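Local coordinates for protein tryptophanyl-tRNA synthetase (Cryptosporidium parvum Iowa II, PDB 3HV0) that probably catalyses the ATP-dependent joining of L-tryptophan to tRNA(Trp), as a class I aminoacyl-tRNA synthetase, with tryptophan bound in its core, at residues V111-D116 and A199-P204; H226-D231 and S251-F256. All coordinates share one frame; numbering follows the deposited sequence.

Contact 1: V111-D116 and A199-P204; sequences VIQLTD and AVQAAP. With TRP (tryptophan), chain C.
Gln113, on parallel strand 110-114 of the Rossmann-type class I catalytic domain, reaches across to the carbonyl of Val200 near the end of helix 192-202, and this is the tight part of the contact. NE2 of Gln113 donates to Val200 O at 3.1 Å along a fairly straight path (162° at the hydrogen). The acceptor lies in the plane of the Gln113 amide, but the nitrogen stands above the plane of the Val200 carbonyl. Four residues on from Val200 comes Pro204, which has no N-H to give, so Gln113 supplies a donor where the helix cannot. An extended chain, with CG anti to the backbone N (chi1 176°), carries the amide the whole way. CG1 of Val200 and CG of Pro204 pack against the same NE2, which also bonds to Asn157. The Val200 carbonyl, which can only accept, settles which end of the amide is NE2; OE1 bonds to Tyr78 OH. Val200 also packs on Tyr165 of the second subunit.

Elsewhere the segments stand apart. Val111 CG1 meets Pro204 CB at a loose 4.4 Å, and Thr115 and Gln201 are separated at their CA atoms by 8.0 Å. No solvent side opens here, because every touching residue is buried; instead the bound tryptophan fills in. OE1 of Gln113 lies 3.4 Å from tryptophan NE1. OG1 of Thr115 is hydrogen-bonded to OE1 of Glu118, itself a tryptophan partner, and Gln201 brings its aliphatic CG within 3.6 Å of the ligand's NE1. From the strand, the methyl CG2 of Thr115 rests 3.6 Å from tryptophan CD1.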
loop_
_atom_site.group_PDB
_atom_site.type_symbol
_atom_site.label_atom_id
_atom_site.label_comp_id
_atom_site.label_asym_id
_atom_site.label_seq_id
_atom_site.Cartn_x
_atom_site.Cartn_y
_atom_site.Cartn_z
ATOM N N VAL A 111 -0.981 -6.368 19.781
ATOM C CA VAL A 111 -1.225 -6.283 18.355
ATOM C C VAL A 111 0.010 -6.888 17.660
ATOM O O VAL A 111 1.101 -6.505 18.011
ATOM C CB VAL A 111 -1.428 -4.777 18.000
ATOM C CG1 VAL A 111 -0.588 -4.364 16.803
ATOM C CG2 VAL A 111 -2.931 -4.448 17.837
ATOM N N ILE A 112 -0.153 -7.863 16.750
ATOM C CA ILE A 112 0.960 -8.609 16.159
ATOM C C ILE A 112 0.874 -8.668 14.595
ATOM O O ILE A 112 -0.098 -9.170 14.048
ATOM C CB ILE A 112 1.011 -10.044 16.696
ATOM C CG1 ILE A 112 1.065 -10.063 18.242
ATOM C CG2 ILE A 112 2.206 -10.768 16.181
ATOM C CD1 ILE A 112 1.115 -11.449 18.874
ATOM N N GLN A 113 1.915 -8.200 13.898
ATOM C CA GLN A 113 1.896 -8.076 12.440
ATOM C C GLN A 113 2.724 -9.164 11.737
ATOM O O GLN A 113 3.938 -9.286 11.958
ATOM C CB GLN A 113 2.435 -6.699 12.027
ATOM C CG GLN A 113 2.552 -6.496 10.516
ATOM C CD GLN A 113 3.183 -5.148 10.132
ATOM O OE1 GLN A 113 4.267 -4.814 10.596
ATOM N NE2 GLN A 113 2.502 -4.381 9.289
ATOM N N LEU A 114 2.077 -9.976 10.917
ATOM C CA LEU A 114 2.821 -10.923 10.125
ATOM C C LEU A 114 3.074 -10.297 8.752
ATOM O O LEU A 114 2.150 -10.046 8.005
ATOM C CB LEU A 114 2.084 -12.247 10.067
ATOM C CG LEU A 114 2.310 -12.946 11.418
ATOM C CD1 LEU A 114 1.015 -13.368 12.106
ATOM C CD2 LEU A 114 3.292 -14.086 11.233
ATOM N N THR A 115 4.333 -10.023 8.447
ATOM C CA THR A 115 4.675 -9.226 7.285
ATOM C C THR A 115 4.847 -10.054 6.020
ATOM O O THR A 115 5.929 -10.067 5.426
ATOM C CB THR A 115 5.949 -8.356 7.535
ATOM O OG1 THR A 115 7.130 -9.167 7.626
ATOM C CG2 THR A 115 5.797 -7.593 8.797
ATOM N N ASP A 116 3.780 -10.701 5.556
ATOM C CA ASP A 116 3.898 -11.500 4.307
ATOM C C ASP A 116 4.257 -10.656 3.069
ATOM O O ASP A 116 4.865 -11.169 2.152
ATOM C CB ASP A 116 2.667 -12.364 4.030
ATOM C CG ASP A 116 1.380 -11.666 4.370
ATOM O OD1 ASP A 116 1.064 -10.618 3.809
ATOM O OD2 ASP A 116 0.647 -12.137 5.224
ATOM N N ALA A 199 6.767 2.212 5.955
ATOM C CA ALA A 199 5.515 2.803 6.461
ATOM C C ALA A 199 4.527 1.722 6.909
ATOM O O ALA A 199 3.809 1.892 7.890
ATOM C CB ALA A 199 4.875 3.685 5.438
ATOM N N VAL A 200 4.508 0.600 6.193
ATOM C CA VAL A 200 3.640 -0.533 6.565
ATOM C C VAL A 200 3.982 -1.079 7.939
ATOM O O VAL A 200 3.088 -1.401 8.717
ATOM C CB VAL A 200 3.687 -1.661 5.524
ATOM C CG1 VAL A 200 2.737 -2.794 5.891
ATOM C CG2 VAL A 200 3.331 -1.119 4.165
ATOM N N GLN A 201 5.271 -1.147 8.256
ATOM C CA GLN A 201 5.691 -1.614 9.575
ATOM C C GLN A 201 5.552 -0.568 10.646
ATOM O O GLN A 201 5.370 -0.900 11.804
ATOM C CB GLN A 201 7.134 -2.055 9.560
ATOM C CG GLN A 201 7.573 -2.622 10.884
ATOM C CD GLN A 201 8.616 -3.662 10.779
ATOM O OE1 GLN A 201 9.417 -3.807 11.677
ATOM N NE2 GLN A 201 8.631 -4.390 9.691
ATOM N N ALA A 202 5.710 0.694 10.268
ATOM C CA ALA A 202 5.533 1.804 11.194
ATOM C C ALA A 202 4.085 1.919 11.678
ATOM O O ALA A 202 3.846 2.084 12.860
ATOM C CB ALA A 202 5.972 3.084 10.549
ATOM N N ALA A 203 3.137 1.778 10.758
ATOM C CA ALA A 203 1.740 2.150 10.971
ATOM C C ALA A 203 1.037 1.548 12.211
ATOM O O ALA A 203 0.178 2.203 12.809
ATOM C CB ALA A 203 0.912 1.887 9.694
ATOM N N PRO A 204 1.362 0.299 12.574
ATOM C CA PRO A 204 0.712 -0.238 13.766
ATOM C C PRO A 204 1.216 0.359 15.079
ATOM O O PRO A 204 0.565 0.160 16.124
ATOM C CB PRO A 204 1.013 -1.742 13.701
ATOM C CG PRO A 204 1.370 -2.014 12.262
ATOM C CD PRO A 204 2.027 -0.759 11.785
HETATM N N TRP C . 10.021 -7.074 9.731
HETATM C CA TRP C . 10.155 -7.788 11.035
HETATM C C TRP C . 11.055 -9.004 10.870
HETATM O O TRP C . 11.247 -9.490 9.740
HETATM C CB TRP C . 8.789 -8.199 11.620
HETATM C CG TRP C . 8.099 -7.097 12.388
HETATM C CD1 TRP C . 7.025 -6.347 11.973
HETATM C CD2 TRP C . 8.415 -6.629 13.709
HETATM N NE1 TRP C . 6.664 -5.455 12.946
HETATM C CE2 TRP C . 7.508 -5.596 14.016
HETATM C CE3 TRP C . 9.372 -6.982 14.656
HETATM C CZ2 TRP C . 7.532 -4.914 15.230
HETATM C CZ3 TRP C . 9.397 -6.300 15.859
HETATM C CH2 TRP C . 8.485 -5.267 16.131
HETATM O OXT TRP C . 11.602 -9.492 11.876
#

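Contact 2: H226-D231 and S251-F256; sequences HAIDQD and SIHSIF. With TRP (tryptophan), chain C.
His226 and His253 pair on neighbouring parallel strands, 222-227 and 250-254, joined through helix 231-240 as a beta-alpha-beta crossover of the Rossmann-type domain, their rings on one face of the sheet. Backbone hydrogen bonds set the register. His226 N donates to Ile252 O at 3.1 Å, Ser254 N to His226 O at 2.8 Å, and Ile228 N to Ser254 O at 2.9 Å, the last continuing the pairing into the 3-10 turn that follows the first strand.

Ring packing comes next. The two imidazoles run side by side in the same direction, an oblique pair with centroids 4.4 Å apart and planes at 36°. The methyl CD1 of Ile228 approaches ND1 of His253, and CB of Ser251 lies against the NE2 end of the His226 ring. On the ligand side, CB of His226 touches tryptophan CZ3 at 3.4 Å, and the side chain of Gln230 lies near the ligand's alpha carbon.

Polar side-chain bonds form the third group. With chi1 at 61°, CG of His226 sits between its own backbone N and carbonyl carbon, and ND1 donates almost in the ring plane to Ala227 O, 2.7 Å away. That oxygen also takes Gln230 N from the opposite face of its plane. At the other end of the ring a water, modelled rather close to NE2 and in the ring plane, also meets Ser251 OG and donates to Asp231 OD1 at 2.7 Å; Arg60 forms a salt bridge with the same OD1. The straight ND1 bond to Ala227 O fixes the rotation of the His226 ring while its CB packs against the substrate.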
loop_
_atom_site.group_PDB
_atom_site.type_symbol
_atom_site.label_atom_id
_atom_site.label_comp_id
_atom_site.label_asym_id
_atom_site.label_seq_id
_atom_site.Cartn_x
_atom_site.Cartn_y
_atom_site.Cartn_z
ATOM N N HIS A 226 11.219 -5.255 20.352
ATOM C CA HIS A 226 11.832 -5.735 19.104
ATOM C C HIS A 226 13.317 -6.073 19.235
ATOM O O HIS A 226 14.012 -5.581 20.121
ATOM C CB HIS A 226 11.582 -4.734 17.957
ATOM C CG HIS A 226 12.155 -3.367 18.186
ATOM N ND1 HIS A 226 13.467 -3.052 17.901
ATOM C CD2 HIS A 226 11.573 -2.210 18.592
ATOM C CE1 HIS A 226 13.680 -1.772 18.166
ATOM N NE2 HIS A 226 12.546 -1.237 18.579
ATOM N N ALA A 227 13.801 -6.940 18.363
ATOM C CA ALA A 227 15.238 -7.148 18.242
ATOM C C ALA A 227 15.835 -5.805 17.850
ATOM O O ALA A 227 15.198 -5.022 17.141
ATOM C CB ALA A 227 15.544 -8.200 17.197
ATOM N N ILE A 228 17.034 -5.523 18.335
ATOM C CA ILE A 228 17.626 -4.207 18.139
ATOM C C ILE A 228 17.744 -3.843 16.667
ATOM O O ILE A 228 17.773 -2.676 16.321
ATOM C CB ILE A 228 19.012 -4.088 18.804
ATOM C CG1 ILE A 228 19.518 -2.649 18.735
ATOM C CG2 ILE A 228 20.033 -5.011 18.126
ATOM C CD1 ILE A 228 18.431 -1.615 18.894
ATOM N N ASP A 229 17.818 -4.835 15.796
ATOM C CA ASP A 229 18.018 -4.561 14.372
ATOM C C ASP A 229 16.772 -4.005 13.690
ATOM O O ASP A 229 16.854 -3.530 12.557
ATOM C CB ASP A 229 18.534 -5.799 13.637
ATOM C CG ASP A 229 17.451 -6.819 13.349
ATOM O OD1 ASP A 229 17.306 -7.190 12.171
ATOM O OD2 ASP A 229 16.742 -7.273 14.279
ATOM N N GLN A 230 15.623 -4.055 14.364
ATOM C CA GLN A 230 14.397 -3.457 13.822
ATOM C C GLN A 230 14.282 -1.964 14.145
ATOM O O GLN A 230 13.439 -1.272 13.564
ATOM C CB GLN A 230 13.160 -4.188 14.344
ATOM C CG GLN A 230 13.152 -5.652 14.001
ATOM C CD GLN A 230 13.034 -5.908 12.493
ATOM O OE1 GLN A 230 12.198 -5.321 11.803
ATOM N NE2 GLN A 230 13.844 -6.812 12.002
ATOM N N ASP A 231 15.144 -1.466 15.032
ATOM C CA ASP A 231 15.132 -0.067 15.458
ATOM C C ASP A 231 14.893 1.022 14.382
ATOM O O ASP A 231 14.158 1.980 14.660
ATOM C CB ASP A 231 16.417 0.262 16.209
ATOM C CG ASP A 231 16.362 1.630 16.869
ATOM O OD1 ASP A 231 15.399 1.866 17.649
ATOM O OD2 ASP A 231 17.271 2.457 16.600
ATOM N N SER A 251 9.813 1.914 22.766
ATOM C CA SER A 251 10.316 0.612 22.449
ATOM C C SER A 251 11.252 0.082 23.512
ATOM O O SER A 251 11.825 0.842 24.253
ATOM C CB SER A 251 10.992 0.614 21.062
ATOM O OG SER A 251 11.787 1.755 20.865
ATOM N N ILE A 252 11.346 -1.242 23.579
ATOM C CA ILE A 252 12.281 -1.953 24.420
ATOM C C ILE A 252 12.922 -3.051 23.558
ATOM O O ILE A 252 12.216 -3.813 22.909
ATOM C CB ILE A 252 11.571 -2.519 25.680
ATOM C CG1 ILE A 252 12.583 -3.134 26.639
ATOM C CG2 ILE A 252 10.493 -3.509 25.309
ATOM C CD1 ILE A 252 12.128 -3.031 28.136
ATOM N N HIS A 253 14.255 -3.113 23.548
ATOM C CA HIS A 253 14.990 -3.792 22.492
ATOM C C HIS A 253 15.806 -4.952 23.006
ATOM O O HIS A 253 16.484 -4.812 24.014
ATOM C CB HIS A 253 15.981 -2.850 21.805
ATOM C CG HIS A 253 15.464 -1.471 21.556
ATOM N ND1 HIS A 253 16.243 -0.351 21.735
ATOM C CD2 HIS A 253 14.254 -1.029 21.140
ATOM C CE1 HIS A 253 15.540 0.724 21.427
ATOM N NE2 HIS A 253 14.329 0.340 21.061
ATOM N N SER A 254 15.808 -6.059 22.258
ATOM C CA SER A 254 16.570 -7.252 22.648
ATOM C C SER A 254 17.790 -7.551 21.779
ATOM O O SER A 254 17.862 -7.171 20.611
ATOM C CB SER A 254 15.678 -8.488 22.688
ATOM O OG SER A 254 15.161 -8.780 21.412
ATOM N N ILE A 255 18.750 -8.237 22.391
ATOM C CA ILE A 255 19.944 -8.699 21.714
ATOM C C ILE A 255 19.614 -10.058 21.101
ATOM O O ILE A 255 18.893 -10.856 21.708
ATOM C CB ILE A 255 21.128 -8.803 22.700
ATOM C CG1 ILE A 255 22.450 -8.870 21.940
ATOM C CG2 ILE A 255 20.962 -9.993 23.627
ATOM C CD1 ILE A 255 22.908 -7.523 21.398
ATOM N N PHE A 256 20.126 -10.316 19.895
ATOM C CA PHE A 256 19.712 -11.506 19.135
ATOM C C PHE A 256 20.385 -12.770 19.671
ATOM O O PHE A 256 21.510 -12.731 20.188
ATOM C CB PHE A 256 19.880 -11.316 17.601
ATOM C CG PHE A 256 21.302 -11.472 17.085
ATOM C CD1 PHE A 256 21.736 -12.688 16.533
ATOM C CD2 PHE A 256 22.194 -10.395 17.103
ATOM C CE1 PHE A 256 23.045 -12.839 16.037
ATOM C CE2 PHE A 256 23.512 -10.539 16.608
ATOM C CZ PHE A 256 23.935 -11.765 16.077
HETATM N N TRP C . 10.021 -7.074 9.731
HETATM C CA TRP C . 10.155 -7.788 11.035
HETATM C C TRP C . 11.055 -9.004 10.870
HETATM O O TRP C . 11.247 -9.490 9.740
HETATM C CB TRP C . 8.789 -8.199 11.620
HETATM C CG TRP C . 8.099 -7.097 12.388
HETATM C CD1 TRP C . 7.025 -6.347 11.973
HETATM C CD2 TRP C . 8.415 -6.629 13.709
HETATM N NE1 TRP C . 6.664 -5.455 12.946
HETATM C CE2 TRP C . 7.508 -5.596 14.016
HETATM C CE3 TRP C . 9.372 -6.982 14.656
HETATM C CZ2 TRP C . 7.532 -4.914 15.230
HETATM C CZ3 TRP C . 9.397 -6.300 15.859
HETATM C CH2 TRP C . 8.485 -5.267 16.131
HETATM O OXT TRP C . 11.602 -9.492 11.876
HETATM O O HOH W 1 12.885 1.282 18.566
#

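From the N terminus, strand 110-114 enters contact 1 first, and the chain then runs through 82 mostly helical residues before 199-204 closes that long loop. Only afterwards does 226-231 open contact 2, closed by 251-256 after 19 residues, nine of them helical. The two loops therefore follow in series, neither nested nor crossed. Contact 1 ties a helix to the sheet; contact 2 joins two adjacent strands within it, strand 76-81 separating 222-227 from 110-114. Their centres are 15 Å apart, yet the side chains of Gln201 and Gln230 touch, and both contacts line the tryptophan pocket, approaching the ligand from different parts of the catalytic domain.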